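Local coordinates for protein ribonuclease T2 (Homo sapiens, PDB 3T0O) that cleaves single-stranded RNA, preferentially between purine and uridine residues, and so degrades microbial RNA for sensing by TLR8 in innate immunity, at residues L121-I132 with F144-Y152. Residues are numbered along the deposited sequence; the frame is centred on the assembly and turned at random.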
loop_
_atom_site.group_PDB
_atom_site.type_symbol
_atom_site.label_atom_id
_atom_site.label_comp_id
_atom_site.label_asym_id
_atom_site.label_seq_id
_atom_site.Cartn_x
_atom_site.Cartn_y
_atom_site.Cartn_z
ATOM N N LEU A 121 11.070 1.481 3.791
ATOM C CA LEU A 121 11.099 0.513 2.739
ATOM C C LEU A 121 11.504 1.126 1.396
ATOM O O LEU A 121 12.246 0.538 0.567
ATOM C CB LEU A 121 9.709 -0.090 2.581
ATOM C CG LEU A 121 9.419 -0.929 3.825
ATOM C CD1 LEU A 121 7.908 -1.273 3.768
ATOM C CD2 LEU A 121 10.261 -2.244 3.895
ATOM N N ASP A 122 11.045 2.389 1.185
ATOM C CA ASP A 122 11.326 3.090 -0.071
ATOM C C ASP A 122 11.241 2.259 -1.331
ATOM O O ASP A 122 12.192 2.170 -2.112
ATOM C CB ASP A 122 12.601 3.896 0.018
ATOM C CG ASP A 122 12.619 5.041 -1.048
ATOM O OD1 ASP A 122 11.644 5.143 -1.838
ATOM O OD2 ASP A 122 13.627 5.768 -0.990
ATOM N N LEU A 123 10.050 1.690 -1.497
ATOM C CA LEU A 123 9.796 0.868 -2.666
ATOM C C LEU A 123 10.004 1.610 -3.969
ATOM O O LEU A 123 10.520 1.049 -4.887
ATOM C CB LEU A 123 8.358 0.335 -2.536
ATOM C CG LEU A 123 7.822 -0.320 -3.825
ATOM C CD1 LEU A 123 8.552 -1.672 -4.115
ATOM C CD2 LEU A 123 6.315 -0.544 -3.582
ATOM N N ASN A 124 9.669 2.878 -3.997
ATOM C CA ASN A 124 9.883 3.668 -5.180
ATOM C C ASN A 124 11.363 3.737 -5.585
ATOM O O ASN A 124 11.678 3.502 -6.777
ATOM C CB ASN A 124 9.335 5.030 -4.976
ATOM C CG ASN A 124 7.868 5.015 -5.082
ATOM O OD1 ASN A 124 7.369 4.818 -6.194
ATOM N ND2 ASN A 124 7.163 5.283 -3.976
ATOM N N SER A 125 12.243 4.007 -4.638
ATOM C CA SER A 125 13.671 4.089 -5.001
ATOM C C SER A 125 14.181 2.718 -5.347
ATOM O O SER A 125 15.017 2.622 -6.233
ATOM C CB SER A 125 14.513 4.678 -3.872
ATOM O OG SER A 125 14.121 6.018 -3.733
ATOM N N VAL A 126 13.707 1.702 -4.656
ATOM C CA VAL A 126 14.156 0.339 -4.919
ATOM C C VAL A 126 13.901 -0.060 -6.357
ATOM O O VAL A 126 14.830 -0.531 -7.071
ATOM C CB VAL A 126 13.504 -0.586 -3.953
ATOM C CG1 VAL A 126 13.616 -2.014 -4.343
ATOM C CG2 VAL A 126 14.119 -0.333 -2.591
ATOM N N LEU A 127 12.650 0.198 -6.805
ATOM C CA LEU A 127 12.317 -0.212 -8.148
ATOM C C LEU A 127 13.160 0.560 -9.147
ATOM O O LEU A 127 13.685 -0.019 -10.116
ATOM C CB LEU A 127 10.798 0.042 -8.399
ATOM C CG LEU A 127 9.984 -1.030 -7.706
ATOM C CD1 LEU A 127 8.489 -0.499 -7.793
ATOM C CD2 LEU A 127 10.073 -2.410 -8.313
ATOM N N LEU A 128 13.233 1.887 -8.964
ATOM C CA LEU A 128 13.963 2.682 -9.951
ATOM C C LEU A 128 15.410 2.302 -10.024
ATOM O O LEU A 128 15.948 2.269 -11.127
ATOM C CB LEU A 128 13.790 4.171 -9.671
ATOM C CG LEU A 128 12.363 4.619 -9.928
ATOM C CD1 LEU A 128 12.181 6.042 -9.326
ATOM C CD2 LEU A 128 11.975 4.510 -11.424
ATOM N N LYS A 129 16.036 2.007 -8.879
ATOM C CA LYS A 129 17.451 1.604 -8.885
ATOM C C LYS A 129 17.649 0.303 -9.611
ATOM O O LYS A 129 18.745 0.076 -10.201
ATOM C CB LYS A 129 17.920 1.472 -7.425
ATOM C CG LYS A 129 19.352 1.078 -7.391
ATOM C CD LYS A 129 19.889 1.303 -6.047
ATOM C CE LYS A 129 21.351 0.941 -6.060
ATOM N NZ LYS A 129 21.869 1.287 -4.748
ATOM N N LEU A 130 16.615 -0.531 -9.597
ATOM C CA LEU A 130 16.651 -1.792 -10.278
ATOM C C LEU A 130 16.379 -1.607 -11.772
ATOM O O LEU A 130 16.415 -2.600 -12.537
ATOM C CB LEU A 130 15.637 -2.721 -9.611
ATOM C CG LEU A 130 15.773 -3.235 -8.146
ATOM C CD1 LEU A 130 14.528 -3.865 -7.637
ATOM C CD2 LEU A 130 16.943 -4.249 -8.053
ATOM N N GLY A 131 16.041 -0.391 -12.205
ATOM C CA GLY A 131 15.699 -0.168 -13.623
ATOM C C GLY A 131 14.275 -0.497 -13.939
ATOM O O GLY A 131 13.879 -0.541 -15.143
ATOM N N ILE A 132 13.488 -0.714 -12.890
ATOM C CA ILE A 132 12.068 -1.021 -13.142
ATOM C C ILE A 132 11.251 0.229 -13.032
ATOM O O ILE A 132 10.979 0.700 -11.931
ATOM C CB ILE A 132 11.576 -2.092 -12.162
ATOM C CG1 ILE A 132 12.495 -3.288 -12.308
ATOM C CG2 ILE A 132 10.116 -2.404 -12.471
ATOM C CD1 ILE A 132 12.147 -4.414 -11.326
ATOM N N PHE A 144 9.686 -8.018 -11.094
ATOM C CA PHE A 144 9.344 -7.410 -9.853
ATOM C C PHE A 144 9.599 -8.384 -8.711
ATOM O O PHE A 144 10.203 -8.051 -7.747
ATOM C CB PHE A 144 7.879 -7.068 -9.839
ATOM C CG PHE A 144 7.558 -5.900 -10.654
ATOM C CD1 PHE A 144 7.458 -4.637 -10.068
ATOM C CD2 PHE A 144 7.247 -6.060 -12.031
ATOM C CE1 PHE A 144 7.131 -3.579 -10.859
ATOM C CE2 PHE A 144 6.895 -4.981 -12.813
ATOM C CZ PHE A 144 6.856 -3.720 -12.205
ATOM N N LYS A 145 9.094 -9.615 -8.839
ATOM C CA LYS A 145 9.183 -10.503 -7.696
ATOM C C LYS A 145 10.608 -10.817 -7.323
ATOM O O LYS A 145 10.995 -10.751 -6.127
ATOM C CB LYS A 145 8.358 -11.765 -7.969
ATOM C CG LYS A 145 7.914 -12.356 -6.676
ATOM C CD LYS A 145 6.956 -13.508 -6.905
ATOM C CE LYS A 145 5.554 -12.975 -7.175
ATOM N NZ LYS A 145 4.556 -14.078 -7.381
ATOM N N ASP A 146 11.429 -11.107 -8.298
ATOM C CA ASP A 146 12.768 -11.570 -7.983
ATOM C C ASP A 146 13.603 -10.411 -7.504
ATOM O O ASP A 146 14.381 -10.562 -6.557
ATOM C CB ASP A 146 13.397 -12.267 -9.173
ATOM C CG ASP A 146 12.706 -13.557 -9.504
ATOM O OD1 ASP A 146 11.966 -14.111 -8.649
ATOM O OD2 ASP A 146 12.890 -14.024 -10.627
ATOM N N ALA A 147 13.436 -9.264 -8.099
ATOM C CA ALA A 147 14.245 -8.119 -7.684
ATOM C C ALA A 147 13.816 -7.618 -6.291
ATOM O O ALA A 147 14.701 -7.317 -5.481
ATOM C CB ALA A 147 14.205 -7.066 -8.742
ATOM N N LEU A 148 12.514 -7.535 -6.009
ATOM C CA LEU A 148 12.098 -7.195 -4.666
ATOM C C LEU A 148 12.485 -8.234 -3.633
ATOM O O LEU A 148 12.874 -7.907 -2.508
ATOM C CB LEU A 148 10.614 -6.878 -4.624
ATOM C CG LEU A 148 10.386 -5.718 -5.572
ATOM C CD1 LEU A 148 8.892 -5.497 -5.493
ATOM C CD2 LEU A 148 11.125 -4.374 -5.251
ATOM N N ALA A 149 12.469 -9.510 -3.988
ATOM C CA ALA A 149 12.956 -10.492 -3.052
ATOM C C ALA A 149 14.409 -10.341 -2.725
ATOM O O ALA A 149 14.817 -10.565 -1.579
ATOM C CB ALA A 149 12.629 -11.885 -3.605
ATOM N N ARG A 150 15.215 -9.969 -3.701
ATOM C CA ARG A 150 16.662 -9.774 -3.418
ATOM C C ARG A 150 16.845 -8.574 -2.511
ATOM O O ARG A 150 17.589 -8.637 -1.537
ATOM C CB ARG A 150 17.425 -9.600 -4.713
ATOM C CG ARG A 150 18.845 -9.070 -4.557
ATOM C CD ARG A 150 19.840 -10.112 -4.489
ATOM N NE ARG A 150 21.127 -9.495 -4.275
ATOM C CZ ARG A 150 22.276 -9.936 -4.792
ATOM N NH1 ARG A 150 22.302 -10.999 -5.604
ATOM N NH2 ARG A 150 23.406 -9.281 -4.516
ATOM N N VAL A 151 16.182 -7.485 -2.822
ATOM C CA VAL A 151 16.394 -6.248 -2.018
ATOM C C VAL A 151 15.842 -6.367 -0.621
ATOM O O VAL A 151 16.541 -6.068 0.345
ATOM C CB VAL A 151 15.774 -5.051 -2.719
ATOM C CG1 VAL A 151 15.766 -3.800 -1.782
ATOM C CG2 VAL A 151 16.583 -4.753 -4.007
ATOM N N TYR A 152 14.601 -6.862 -0.498
ATOM C CA TYR A 152 14.018 -6.946 0.837
ATOM C C TYR A 152 14.275 -8.229 1.594
ATOM O O TYR A 152 14.018 -8.295 2.801
ATOM C CB TYR A 152 12.500 -6.743 0.732
ATOM C CG TYR A 152 12.164 -5.352 0.309
ATOM C CD1 TYR A 152 12.587 -4.273 1.048
ATOM C CD2 TYR A 152 11.478 -5.111 -0.832
ATOM C CE1 TYR A 152 12.261 -2.948 0.635
ATOM C CE2 TYR A 152 11.138 -3.805 -1.249
ATOM C CZ TYR A 152 11.555 -2.756 -0.521
ATOM O OH TYR A 152 11.192 -1.503 -0.922
#
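Tyr152, in the last turn of helix 141-152, reaches across to the bend between helices 107-121 and 123-129. Its CB carries the ring beside its own backbone N (chi1 -67°), and from there the contacts run along one side of the ring to the hydroxyl. CD1 and CE1 lie against Leu121 CD2, CE1 at 3.9 Å, with the leucine crossing at about a right angle; CZ packs against Val126 CG2; and OH, at the tip, donates a 2.7 Å hydrogen bond to Leu121 O. The carbonyl oxygen sits in the plane of the ring, at its edge, yet the hydroxyl stands 58° out of the carbonyl plane. Asp122, in the bend, is the N-cap of the next helix, its OD1 accepting from Ser125 N.

Further along, Leu148 CD2 pushes into the flank of helix 123-129, 3.5 Å from Val126 CG1 and 3.8 Å from Leu127 CD2. Val126 also meets Val151 tip to tip. Packing is tightest where Leu130 CD1 presses on Ala147 CB at 3.4 Å. Beyond the Schellman turn at Gly131, the chain brings Ile132 CG2 over one face of the Phe144 ring, a CH-pi contact 3.9 Å from the centroid.

The short helical segments cross at 117°, their axes 10.5 Å apart. Both lean on the central antiparallel sheet of this RNase T2 fold: Leu123 and Leu148 share Ile175 of strand 171-180, Tyr152 touches Leu177, and Phe144 rests on Ile172 and Ile158.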